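Local coordinates for N-acetyltransferase family protein (Bacillus anthracis, PDB 3LNB), which probably transfers the acetyl group of acetyl-coenzyme A to arylamine substrates through a cysteine intermediate, and inactivates the antibiotic sulfamethoxazole, at residues F40-I45 against G63-F68; E57-M62 against S104-F109; A121-D126 against K133-H138. The protein carries 1 engineered substitution. All blocks are in the same frame, centred on the assembly; numbering follows the deposited sequence.

Contact 1 (F40-I45 against G63-F68); sequences FKRLKI and GMILPF. Engineered in segment 63-68: F68 (natural residue Tyr). With COA (coenzyme A), chain B.
R42, L43 and K44, at the C-terminal end of helix 34-42, pack mainly by apolar contacts against I65, L66 and P67, where helix 55-65 runs out into the coenzyme A pocket; the two helix ends belong to the N-terminal helical part of the enzyme. The first helix closes in a Schellman motif, with I45 N bonded to F40 O and K44 N to K41 O, and K44 takes positive phi as its C' residue. This turn brings the end of the helix against I65, whose CD1 lies 3.8 Å from K44 CG and equally far from L43 O. The other branch of I65 meets the arginine, CG2 being 3.3 Å from R42 NH2 as the two side chains slide past each other in opposite directions. CG of R42 is anti to the backbone N (chi1 179°) and the chain bends at chi2 (77°), which carries the guanidinium obliquely across L66 toward P67. One face of that group is covered by L66 CD2, 3.6 Å from R42 NE, while P67 CD approaches R42 NH1 obliquely. The planar group is kept from turning by hydrogen bonds from NE to L90 O and from NH1 to R95 O. L43 CD1 also reaches L66 CG at 4.1 Å, the two leucines crossing at about a right angle. Beyond P67, the engineered F68 (natural residue Tyr) brings CZ within 3.5 Å of N4P of coenzyme A. Backbone bonds from G63 to L255 and from F68 to C253 tie the segment to strand 252-256, and N61 of helix 55-65 bonds to L43 O.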
loop_
_atom_site.group_PDB
_atom_site.type_symbol
_atom_site.label_atom_id
_atom_site.label_comp_id
_atom_site.label_asym_id
_atom_site.label_seq_id
_atom_site.Cartn_x
_atom_site.Cartn_y
_atom_site.Cartn_z
ATOM N N PHE A 40 5.842 -14.838 -6.288
ATOM C CA PHE A 40 5.149 -15.288 -7.495
ATOM C C PHE A 40 3.937 -16.160 -7.165
ATOM O O PHE A 40 2.870 -16.006 -7.757
ATOM C CB PHE A 40 6.109 -16.083 -8.388
ATOM C CG PHE A 40 7.115 -15.234 -9.112
ATOM C CD1 PHE A 40 8.467 -15.554 -9.069
ATOM C CD2 PHE A 40 6.712 -14.129 -9.853
ATOM C CE1 PHE A 40 9.405 -14.790 -9.752
ATOM C CE2 PHE A 40 7.644 -13.357 -10.543
ATOM C CZ PHE A 40 8.994 -13.690 -10.491
ATOM N N LYS A 41 4.117 -17.077 -6.219
ATOM C CA LYS A 41 3.047 -17.981 -5.803
ATOM C C LYS A 41 1.864 -17.222 -5.200
ATOM O O LYS A 41 0.713 -17.422 -5.601
ATOM C CB LYS A 41 3.585 -18.984 -4.778
ATOM C CG LYS A 41 2.530 -19.925 -4.209
ATOM C CD LYS A 41 3.100 -20.806 -3.102
ATOM C CE LYS A 41 2.036 -21.745 -2.535
ATOM N NZ LYS A 41 2.585 -22.600 -1.443
ATOM N N ARG A 42 2.149 -16.349 -4.240
ATOM C CA ARG A 42 1.101 -15.576 -3.583
ATOM C C ARG A 42 0.310 -14.717 -4.561
ATOM O O ARG A 42 -0.918 -14.684 -4.510
ATOM C CB ARG A 42 1.706 -14.674 -2.506
ATOM C CG ARG A 42 0.706 -13.789 -1.758
ATOM C CD ARG A 42 -0.096 -14.561 -0.713
ATOM N NE ARG A 42 -0.722 -13.653 0.247
ATOM C CZ ARG A 42 -2.032 -13.416 0.330
ATOM N NH1 ARG A 42 -2.495 -12.568 1.240
ATOM N NH2 ARG A 42 -2.880 -14.033 -0.481
ATOM N N LEU A 43 1.018 -14.018 -5.444
ATOM C CA LEU A 43 0.359 -13.137 -6.403
ATOM C C LEU A 43 -0.106 -13.846 -7.667
ATOM O O LEU A 43 -0.527 -13.202 -8.629
ATOM C CB LEU A 43 1.272 -11.957 -6.758
ATOM C CG LEU A 43 1.552 -10.949 -5.630
ATOM C CD1 LEU A 43 0.246 -10.319 -5.176
ATOM C CD2 LEU A 43 2.232 -11.643 -4.444
ATOM N N LYS A 44 -0.039 -15.173 -7.651
ATOM C CA LYS A 44 -0.482 -15.982 -8.785
ATOM C C LYS A 44 0.137 -15.533 -10.101
ATOM O O LYS A 44 -0.546 -15.478 -11.131
ATOM C CB LYS A 44 -1.999 -15.902 -8.918
ATOM C CG LYS A 44 -2.738 -15.938 -7.606
ATOM C CD LYS A 44 -2.735 -17.308 -6.974
ATOM C CE LYS A 44 -4.148 -17.661 -6.524
ATOM N NZ LYS A 44 -4.796 -16.531 -5.796
ATOM N N ILE A 45 1.420 -15.198 -10.065
ATOM C CA ILE A 45 2.127 -14.771 -11.257
ATOM C C ILE A 45 3.202 -15.801 -11.576
ATOM O O ILE A 45 4.044 -16.115 -10.738
ATOM C CB ILE A 45 2.792 -13.393 -11.056
ATOM C CG1 ILE A 45 1.716 -12.314 -10.934
ATOM C CG2 ILE A 45 3.719 -13.085 -12.225
ATOM C CD1 ILE A 45 2.263 -10.955 -10.561
ATOM N N GLY A 63 -2.793 -5.404 -5.539
ATOM C CA GLY A 63 -4.014 -4.728 -5.137
ATOM C C GLY A 63 -5.212 -5.657 -5.029
ATOM O O GLY A 63 -6.074 -5.478 -4.171
ATOM N N MET A 64 -5.256 -6.659 -5.899
ATOM C CA MET A 64 -6.352 -7.622 -5.932
ATOM C C MET A 64 -6.220 -8.760 -4.924
ATOM O O MET A 64 -7.211 -9.406 -4.580
ATOM C CB MET A 64 -6.451 -8.240 -7.335
ATOM C CG MET A 64 -6.885 -7.297 -8.423
ATOM S SD MET A 64 -8.559 -6.730 -8.146
ATOM C CE MET A 64 -9.507 -8.187 -8.614
ATOM N N ILE A 65 -5.004 -9.006 -4.450
ATOM C CA ILE A 65 -4.759 -10.120 -3.535
ATOM C C ILE A 65 -4.262 -9.780 -2.126
ATOM O O ILE A 65 -4.756 -10.331 -1.144
ATOM C CB ILE A 65 -3.770 -11.116 -4.195
ATOM C CG1 ILE A 65 -4.411 -11.691 -5.462
ATOM C CG2 ILE A 65 -3.384 -12.219 -3.216
ATOM C CD1 ILE A 65 -3.465 -12.465 -6.350
ATOM N N LEU A 66 -3.281 -8.894 -2.024
ATOM C CA LEU A 66 -2.741 -8.514 -0.719
ATOM C C LEU A 66 -3.617 -7.459 -0.040
ATOM O O LEU A 66 -3.589 -6.286 -0.411
ATOM C CB LEU A 66 -1.314 -7.985 -0.879
ATOM C CG LEU A 66 -0.278 -8.992 -1.378
ATOM C CD1 LEU A 66 1.073 -8.304 -1.497
ATOM C CD2 LEU A 66 -0.199 -10.180 -0.415
ATOM N N PRO A 67 -4.401 -7.864 0.972
ATOM C CA PRO A 67 -5.275 -6.920 1.676
ATOM C C PRO A 67 -4.499 -5.857 2.444
ATOM O O PRO A 67 -3.416 -6.120 2.967
ATOM C CB PRO A 67 -6.068 -7.813 2.629
ATOM C CG PRO A 67 -5.958 -9.188 2.020
ATOM C CD PRO A 67 -4.540 -9.215 1.535
ATOM N N PHE A 68 -5.058 -4.653 2.490
ATOM C CA PHE A 68 -4.471 -3.547 3.239
ATOM C C PHE A 68 -5.134 -3.704 4.610
ATOM O O PHE A 68 -6.350 -3.554 4.728
ATOM C CB PHE A 68 -4.870 -2.206 2.606
ATOM C CG PHE A 68 -4.466 -1.000 3.410
ATOM C CD1 PHE A 68 -3.206 -0.420 3.245
ATOM C CD2 PHE A 68 -5.348 -0.438 4.336
ATOM C CE1 PHE A 68 -2.833 0.698 3.987
ATOM C CE2 PHE A 68 -4.982 0.681 5.085
ATOM C CZ PHE A 68 -3.722 1.251 4.910
HETATM N N1A COA B . -7.632 3.523 9.586
HETATM C C2A COA B . -8.646 2.843 10.091
HETATM N N3A COA B . -9.867 2.945 9.593
HETATM C C4A COA B . -10.110 3.749 8.550
HETATM C C5A COA B . -9.071 4.483 7.996
HETATM C C6A COA B . -7.801 4.350 8.544
HETATM N N6A COA B . -6.769 5.018 8.034
HETATM N N7A COA B . -9.570 5.179 6.980
HETATM C C8A COA B . -10.868 4.895 6.894
HETATM N N9A COA B . -11.202 4.022 7.843
HETATM C C1B COA B . -12.530 3.384 8.000
HETATM C C2B COA B . -13.665 4.384 8.208
HETATM O O2B COA B . -13.706 4.799 9.577
HETATM C C3B COA B . -14.871 3.505 7.877
HETATM O O3B COA B . -15.348 2.838 9.049
HETATM P P3B COA B . -16.924 2.540 9.186
HETATM O O7A COA B . -17.504 1.992 7.940
HETATM O O8A COA B . -17.091 1.542 10.438
HETATM O O9A COA B . -17.587 3.944 9.610
HETATM C C4B COA B . -14.310 2.491 6.877
HETATM O O4B COA B . -12.905 2.771 6.758
HETATM C C5B COA B . -14.955 2.654 5.500
HETATM O O5B COA B . -14.671 3.954 4.981
HETATM P P1A COA B . -15.414 4.453 3.645
HETATM O O1A COA B . -14.703 5.835 3.230
HETATM O O2A COA B . -16.870 4.610 3.857
HETATM O O3A COA B . -15.089 3.352 2.517
HETATM P P2A COA B . -13.707 3.276 1.695
HETATM O O4A COA B . -13.943 4.160 0.371
HETATM O O5A COA B . -13.375 1.870 1.370
HETATM O O6A COA B . -12.564 4.026 2.546
HETATM C CBP COA B . -10.258 3.233 2.867
HETATM C CCP COA B . -11.685 3.309 3.419
HETATM C CDP COA B . -10.235 2.337 1.627
HETATM C CEP COA B . -9.340 2.642 3.939
HETATM C CAP COA B . -9.769 4.638 2.509
HETATM O OAP COA B . -9.850 5.477 3.664
HETATM C C9P COA B . -8.318 4.620 2.023
HETATM O O9P COA B . -8.024 4.168 0.917
HETATM N N8P COA B . -7.441 5.133 2.883
HETATM C C7P COA B . -6.001 5.231 2.602
HETATM C C6P COA B . -5.191 4.845 3.843
HETATM C C5P COA B . -3.740 5.319 3.725
HETATM O O5P COA B . -3.461 6.510 3.846
HETATM N N4P COA B . -2.833 4.370 3.508
HETATM C C3P COA B . -1.404 4.688 3.368
HETATM C C2P COA B . -0.753 4.908 4.734
HETATM S S1P COA B . -0.597 3.387 5.741
#

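Contact 2 (E57-M62 against S104-F109); sequences EILLNM and SLLYYF
The N-terminal helical part of the arylamine N-acetyltransferase fold has a buried hydrophobic core, and here L106 of helix 99-112 packs within it against I58, L59 and M62 of helix 55-65. The short helical segments run roughly antiparallel, at 148°, and their axes come no closer than 12.7 Å, so long side chains bridge a wide separation. L106 does most of this work. With CG anti to the backbone N (chi1 177°), it extends its two methyl groups toward the facing helix, where they are shared among three partners. CD1 sits 3.9 Å from I58 CG2 and 4.0 Å from M62 SD, whereas CD2 lies 4.1 Å from L59 CD2 in a crossing near a right angle. With chi2 extended (-173°), the methionine chain carries its sulfur across to lie beside both methyls of L106. Three residues further along helix 99-112, F109 meets the other branch of the isoleucine: its CE2 is 4.0 Å from I58 CD1, and the methyl comes to the ring obliquely. The same ring stacks on F39 and meets F40 edge-to-face, which brings helix 34-42 into the core. I141 of strand 131-145 touches L106, linking the helices to the large sheet. All five side chains are buried, and the contact between these segments is wholly apolar. Without directional bonds, its geometry depends on the fit of methyl groups, one thioether and one aromatic ring, and its stability should come chiefly from van der Waals contact and the exclusion of water.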
loop_
_atom_site.group_PDB
_atom_site.type_symbol
_atom_site.label_atom_id
_atom_site.label_comp_id
_atom_site.label_asym_id
_atom_site.label_seq_id
_atom_site.Cartn_x
_atom_site.Cartn_y
_atom_site.Cartn_z
ATOM N N GLU A 57 1.499 -5.367 -13.951
ATOM C CA GLU A 57 0.937 -6.653 -13.576
ATOM C C GLU A 57 1.210 -6.931 -12.106
ATOM O O GLU A 57 0.350 -7.446 -11.400
ATOM C CB GLU A 57 1.542 -7.756 -14.445
ATOM C CG GLU A 57 1.373 -9.151 -13.895
ATOM C CD GLU A 57 1.812 -10.214 -14.876
ATOM O OE1 GLU A 57 2.884 -10.054 -15.500
ATOM O OE2 GLU A 57 1.079 -11.215 -15.020
ATOM N N ILE A 58 2.409 -6.582 -11.646
ATOM C CA ILE A 58 2.765 -6.797 -10.245
ATOM C C ILE A 58 1.851 -5.973 -9.347
ATOM O O ILE A 58 1.249 -6.501 -8.416
ATOM C CB ILE A 58 4.231 -6.397 -9.953
ATOM C CG1 ILE A 58 5.184 -7.274 -10.762
ATOM C CG2 ILE A 58 4.531 -6.547 -8.454
ATOM C CD1 ILE A 58 5.139 -8.729 -10.378
ATOM N N LEU A 59 1.745 -4.680 -9.638
ATOM C CA LEU A 59 0.909 -3.785 -8.841
ATOM C C LEU A 59 -0.558 -4.188 -8.861
ATOM O O LEU A 59 -1.240 -4.125 -7.842
ATOM C CB LEU A 59 1.044 -2.343 -9.340
ATOM C CG LEU A 59 2.403 -1.672 -9.142
ATOM C CD1 LEU A 59 2.427 -0.330 -9.875
ATOM C CD2 LEU A 59 2.672 -1.494 -7.648
ATOM N N LEU A 60 -1.044 -4.594 -10.028
ATOM C CA LEU A 60 -2.436 -5.004 -10.162
ATOM C C LEU A 60 -2.766 -6.200 -9.268
ATOM O O LEU A 60 -3.733 -6.166 -8.508
ATOM C CB LEU A 60 -2.747 -5.355 -11.620
ATOM C CG LEU A 60 -4.044 -6.130 -11.873
ATOM C CD1 LEU A 60 -5.260 -5.311 -11.443
ATOM C CD2 LEU A 60 -4.120 -6.474 -13.349
ATOM N N ASN A 61 -1.964 -7.254 -9.361
ATOM C CA ASN A 61 -2.204 -8.450 -8.566
ATOM C C ASN A 61 -2.099 -8.186 -7.071
ATOM O O ASN A 61 -2.875 -8.737 -6.289
ATOM C CB ASN A 61 -1.250 -9.568 -8.992
ATOM C CG ASN A 61 -1.623 -10.165 -10.346
ATOM O OD1 ASN A 61 -2.013 -9.449 -11.271
ATOM N ND2 ASN A 61 -1.491 -11.481 -10.469
ATOM N N MET A 62 -1.149 -7.338 -6.673
ATOM C CA MET A 62 -0.989 -7.001 -5.266
ATOM C C MET A 62 -2.269 -6.350 -4.766
ATOM O O MET A 62 -2.777 -6.700 -3.706
ATOM C CB MET A 62 0.187 -6.035 -5.054
ATOM C CG MET A 62 1.567 -6.676 -5.170
ATOM S SD MET A 62 2.900 -5.538 -4.711
ATOM C CE MET A 62 2.760 -5.530 -2.929
ATOM N N SER A 104 7.521 -2.407 1.694
ATOM C CA SER A 104 8.826 -2.909 2.100
ATOM C C SER A 104 9.019 -4.254 1.396
ATOM O O SER A 104 10.094 -4.548 0.880
ATOM C CB SER A 104 8.900 -3.098 3.619
ATOM O OG SER A 104 9.152 -1.871 4.282
ATOM N N LEU A 105 7.963 -5.060 1.370
ATOM C CA LEU A 105 8.016 -6.360 0.710
ATOM C C LEU A 105 8.290 -6.181 -0.774
ATOM O O LEU A 105 9.183 -6.821 -1.333
ATOM C CB LEU A 105 6.701 -7.118 0.894
ATOM C CG LEU A 105 6.619 -8.455 0.147
ATOM C CD1 LEU A 105 7.695 -9.414 0.660
ATOM C CD2 LEU A 105 5.244 -9.053 0.337
ATOM N N LEU A 106 7.518 -5.308 -1.413
ATOM C CA LEU A 106 7.699 -5.050 -2.835
ATOM C C LEU A 106 9.121 -4.546 -3.088
ATOM O O LEU A 106 9.727 -4.868 -4.107
ATOM C CB LEU A 106 6.680 -4.019 -3.330
ATOM C CG LEU A 106 6.808 -3.595 -4.798
ATOM C CD1 LEU A 106 6.731 -4.821 -5.697
ATOM C CD2 LEU A 106 5.699 -2.616 -5.151
ATOM N N TYR A 107 9.645 -3.750 -2.160
ATOM C CA TYR A 107 11.001 -3.230 -2.300
ATOM C C TYR A 107 11.969 -4.406 -2.418
ATOM O O TYR A 107 12.748 -4.489 -3.369
ATOM C CB TYR A 107 11.388 -2.375 -1.087
ATOM C CG TYR A 107 12.885 -2.182 -0.937
ATOM C CD1 TYR A 107 13.581 -1.272 -1.736
ATOM C CD2 TYR A 107 13.615 -2.963 -0.042
ATOM C CE1 TYR A 107 14.974 -1.150 -1.653
ATOM C CE2 TYR A 107 15.006 -2.852 0.053
ATOM C CZ TYR A 107 15.680 -1.947 -0.759
ATOM O OH TYR A 107 17.055 -1.889 -0.705
ATOM N N TYR A 108 11.921 -5.308 -1.445
ATOM C CA TYR A 108 12.799 -6.467 -1.455
ATOM C C TYR A 108 12.633 -7.260 -2.743
ATOM O O TYR A 108 13.619 -7.664 -3.356
ATOM C CB TYR A 108 12.521 -7.375 -0.250
ATOM C CG TYR A 108 13.050 -6.826 1.055
ATOM C CD1 TYR A 108 14.393 -6.476 1.188
ATOM C CD2 TYR A 108 12.213 -6.649 2.155
ATOM C CE1 TYR A 108 14.897 -5.964 2.388
ATOM C CE2 TYR A 108 12.705 -6.133 3.363
ATOM C CZ TYR A 108 14.049 -5.796 3.469
ATOM O OH TYR A 108 14.555 -5.303 4.656
ATOM N N PHE A 109 11.388 -7.470 -3.153
ATOM C CA PHE A 109 11.122 -8.217 -4.374
ATOM C C PHE A 109 11.784 -7.551 -5.578
ATOM O O PHE A 109 12.494 -8.207 -6.344
ATOM C CB PHE A 109 9.617 -8.329 -4.628
ATOM C CG PHE A 109 9.273 -9.132 -5.856
ATOM C CD1 PHE A 109 9.516 -10.499 -5.897
ATOM C CD2 PHE A 109 8.734 -8.515 -6.977
ATOM C CE1 PHE A 109 9.228 -11.243 -7.043
ATOM C CE2 PHE A 109 8.442 -9.249 -8.131
ATOM C CZ PHE A 109 8.691 -10.614 -8.162
#

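Contact 3 (A121-D126 against K133-H138); sequences AGTVYD and KPDDGH. With COA (coenzyme A), chain B.
K133 has more of its surface buried than any other residue here, and it grips strand 116-126 at two points. Its backbone N donates a nearly straight bond to V124 O (2.8 Å, 170°), and its side chain returns along the strand to D126. CG of the lysine lies beside the backbone N (chi1 -70°) and a bend at chi2 turns the otherwise extended chain obliquely across the aspartate, where NZ stands 2.6 Å from D126 OD2 in a salt bridge. The ammonium comes from above the carboxylate plane, 54° out of it; the other oxygen, OD1, is bonded to D129 N. Between these anchors K133 CG rests against V124 CB. The segments are part of the antiparallel hairpin of strands 116-126 and 131-145, but the second strand departs from regular pairing at a type II turn from P134 to G137. T123 OG1 receives D136 N within this detour in a nearly straight bond of 3.0 Å, and a water fills in at its base, donating to P134 O and accepting from V124 N. Regular pairing resumes at G122 and H138: G122 N donates to H138 O at 2.8 Å, and the return bond from H138 N is weak. V124 CG2 packs on H138 CB at 3.9 Å, and the same methyl lies 3.8 Å from O5P of coenzyme A. One face of the H138 ring is covered by C3P of the ligand, while NE2 bonds to D153 OD2 and the side chain touches C99, an arrangement consistent with the Cys-His-Asp triad of arylamine N-acetyltransferases.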
loop_
_atom_site.group_PDB
_atom_site.type_symbol
_atom_site.label_atom_id
_atom_site.label_comp_id
_atom_site.label_asym_id
_atom_site.label_seq_id
_atom_site.Cartn_x
_atom_site.Cartn_y
_atom_site.Cartn_z
ATOM N N ALA A 121 10.081 8.102 3.023
ATOM C CA ALA A 121 8.918 8.310 3.861
ATOM C C ALA A 121 7.985 9.303 3.183
ATOM O O ALA A 121 8.397 10.079 2.319
ATOM C CB ALA A 121 9.340 8.828 5.226
ATOM N N GLY A 122 6.723 9.258 3.584
ATOM C CA GLY A 122 5.728 10.164 3.046
ATOM C C GLY A 122 4.780 10.525 4.171
ATOM O O GLY A 122 4.740 9.849 5.198
ATOM N N THR A 123 4.025 11.598 3.979
ATOM C CA THR A 123 3.063 12.064 4.962
ATOM C C THR A 123 1.763 12.257 4.187
ATOM O O THR A 123 1.711 13.042 3.239
ATOM C CB THR A 123 3.509 13.412 5.583
ATOM O OG1 THR A 123 4.812 13.269 6.162
ATOM C CG2 THR A 123 2.531 13.857 6.663
ATOM N N VAL A 124 0.723 11.528 4.581
ATOM C CA VAL A 124 -0.573 11.603 3.905
ATOM C C VAL A 124 -1.397 12.806 4.372
ATOM O O VAL A 124 -1.257 13.259 5.504
ATOM C CB VAL A 124 -1.404 10.309 4.160
ATOM C CG1 VAL A 124 -2.748 10.396 3.454
ATOM C CG2 VAL A 124 -0.636 9.088 3.679
ATOM N N TYR A 125 -2.255 13.320 3.494
ATOM C CA TYR A 125 -3.107 14.444 3.857
ATOM C C TYR A 125 -4.516 13.925 4.116
ATOM O O TYR A 125 -5.049 13.135 3.332
ATOM C CB TYR A 125 -3.154 15.489 2.741
ATOM C CG TYR A 125 -3.825 16.778 3.166
ATOM C CD1 TYR A 125 -3.188 17.661 4.038
ATOM C CD2 TYR A 125 -5.110 17.100 2.725
ATOM C CE1 TYR A 125 -3.805 18.836 4.465
ATOM C CE2 TYR A 125 -5.744 18.277 3.146
ATOM C CZ TYR A 125 -5.083 19.139 4.017
ATOM O OH TYR A 125 -5.692 20.299 4.437
ATOM N N ASP A 126 -5.113 14.358 5.222
ATOM C CA ASP A 126 -6.469 13.942 5.572
ATOM C C ASP A 126 -7.426 14.893 4.869
ATOM O O ASP A 126 -7.550 16.060 5.250
ATOM C CB ASP A 126 -6.685 14.035 7.077
ATOM C CG ASP A 126 -8.003 13.435 7.512
ATOM O OD1 ASP A 126 -8.984 13.498 6.737
ATOM O OD2 ASP A 126 -8.054 12.907 8.641
ATOM N N LYS A 133 -1.733 13.896 8.186
ATOM C CA LYS A 133 -1.752 12.776 9.114
ATOM C C LYS A 133 -0.350 12.838 9.728
ATOM O O LYS A 133 0.472 13.652 9.304
ATOM C CB LYS A 133 -1.955 11.454 8.367
ATOM C CG LYS A 133 -3.343 11.253 7.754
ATOM C CD LYS A 133 -4.440 11.103 8.819
ATOM C CE LYS A 133 -5.749 10.612 8.191
ATOM N NZ LYS A 133 -6.886 10.601 9.160
ATOM N N PRO A 134 -0.052 11.985 10.722
ATOM C CA PRO A 134 1.278 12.015 11.343
ATOM C C PRO A 134 2.459 11.995 10.371
ATOM O O PRO A 134 2.424 11.312 9.346
ATOM C CB PRO A 134 1.259 10.785 12.251
ATOM C CG PRO A 134 -0.182 10.705 12.659
ATOM C CD PRO A 134 -0.891 10.943 11.341
ATOM N N ASP A 135 3.500 12.748 10.717
ATOM C CA ASP A 135 4.724 12.836 9.920
ATOM C C ASP A 135 5.269 11.453 9.561
ATOM O O ASP A 135 5.417 10.588 10.427
ATOM C CB ASP A 135 5.819 13.599 10.686
ATOM C CG ASP A 135 5.592 15.109 10.724
ATOM O OD1 ASP A 135 4.641 15.608 10.088
ATOM O OD2 ASP A 135 6.386 15.803 11.400
ATOM N N ASP A 136 5.574 11.261 8.282
ATOM C CA ASP A 136 6.126 10.002 7.784
ATOM C C ASP A 136 5.299 8.767 8.101
ATOM O O ASP A 136 5.853 7.739 8.481
ATOM C CB ASP A 136 7.538 9.788 8.326
ATOM C CG ASP A 136 8.450 10.954 8.042
ATOM O OD1 ASP A 136 8.210 11.651 7.041
ATOM O OD2 ASP A 136 9.413 11.159 8.811
ATOM N N GLY A 137 3.982 8.870 7.946
ATOM C CA GLY A 137 3.110 7.741 8.215
ATOM C C GLY A 137 2.825 6.919 6.965
ATOM O O GLY A 137 1.832 6.192 6.894
ATOM N N HIS A 138 3.689 7.047 5.965
ATOM C CA HIS A 138 3.545 6.298 4.724
ATOM C C HIS A 138 4.941 5.982 4.221
ATOM O O HIS A 138 5.879 6.734 4.475
ATOM C CB HIS A 138 2.775 7.111 3.674
ATOM C CG HIS A 138 2.478 6.350 2.416
ATOM N ND1 HIS A 138 2.304 4.982 2.395
ATOM C CD2 HIS A 138 2.268 6.773 1.145
ATOM C CE1 HIS A 138 1.997 4.595 1.169
ATOM N NE2 HIS A 138 1.968 5.662 0.391
HETATM N N1A COA B . -7.632 3.523 9.586
HETATM C C2A COA B . -8.646 2.843 10.091
HETATM N N3A COA B . -9.867 2.945 9.593
HETATM C C4A COA B . -10.110 3.749 8.550
HETATM C C5A COA B . -9.071 4.483 7.996
HETATM C C6A COA B . -7.801 4.350 8.544
HETATM N N6A COA B . -6.769 5.018 8.034
HETATM N N7A COA B . -9.570 5.179 6.980
HETATM C C8A COA B . -10.868 4.895 6.894
HETATM N N9A COA B . -11.202 4.022 7.843
HETATM C C1B COA B . -12.530 3.384 8.000
HETATM C C2B COA B . -13.665 4.384 8.208
HETATM O O2B COA B . -13.706 4.799 9.577
HETATM C C3B COA B . -14.871 3.505 7.877
HETATM O O3B COA B . -15.348 2.838 9.049
HETATM P P3B COA B . -16.924 2.540 9.186
HETATM O O7A COA B . -17.504 1.992 7.940
HETATM O O8A COA B . -17.091 1.542 10.438
HETATM O O9A COA B . -17.587 3.944 9.610
HETATM C C4B COA B . -14.310 2.491 6.877
HETATM O O4B COA B . -12.905 2.771 6.758
HETATM C C5B COA B . -14.955 2.654 5.500
HETATM O O5B COA B . -14.671 3.954 4.981
HETATM P P1A COA B . -15.414 4.453 3.645
HETATM O O1A COA B . -14.703 5.835 3.230
HETATM O O2A COA B . -16.870 4.610 3.857
HETATM O O3A COA B . -15.089 3.352 2.517
HETATM P P2A COA B . -13.707 3.276 1.695
HETATM O O4A COA B . -13.943 4.160 0.371
HETATM O O5A COA B . -13.375 1.870 1.370
HETATM O O6A COA B . -12.564 4.026 2.546
HETATM C CBP COA B . -10.258 3.233 2.867
HETATM C CCP COA B . -11.685 3.309 3.419
HETATM C CDP COA B . -10.235 2.337 1.627
HETATM C CEP COA B . -9.340 2.642 3.939
HETATM C CAP COA B . -9.769 4.638 2.509
HETATM O OAP COA B . -9.850 5.477 3.664
HETATM C C9P COA B . -8.318 4.620 2.023
HETATM O O9P COA B . -8.024 4.168 0.917
HETATM N N8P COA B . -7.441 5.133 2.883
HETATM C C7P COA B . -6.001 5.231 2.602
HETATM C C6P COA B . -5.191 4.845 3.843
HETATM C C5P COA B . -3.740 5.319 3.725
HETATM O O5P COA B . -3.461 6.510 3.846
HETATM N N4P COA B . -2.833 4.370 3.508
HETATM C C3P COA B . -1.404 4.688 3.368
HETATM C C2P COA B . -0.753 4.908 4.734
HETATM S S1P COA B . -0.597 3.387 5.741
HETATM O O HOH W 1 1.174 10.000 7.171
#

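How the contacts relate
Contacts 1 and 2 are neighbours, with centres 8 Å apart, and share helix 55-65: its middle faces helix 99-112 in contact 2, and its C-terminal end meets the end of helix 34-42 in contact 1. They touch directly, their segments alternate along the chain, and together they join helices 34-42, 55-65 and 99-112. Contact 3 follows later in sequence, in the hairpin of the eight-stranded sheet, with its centre 25 Å from that of contact 1 and 21 Å from that of contact 2, on the opposite side of the chain's centre. Contacts 1 and 3 do not touch each other, but both touch coenzyme A, so each contributes to its pocket; contact 2 does not.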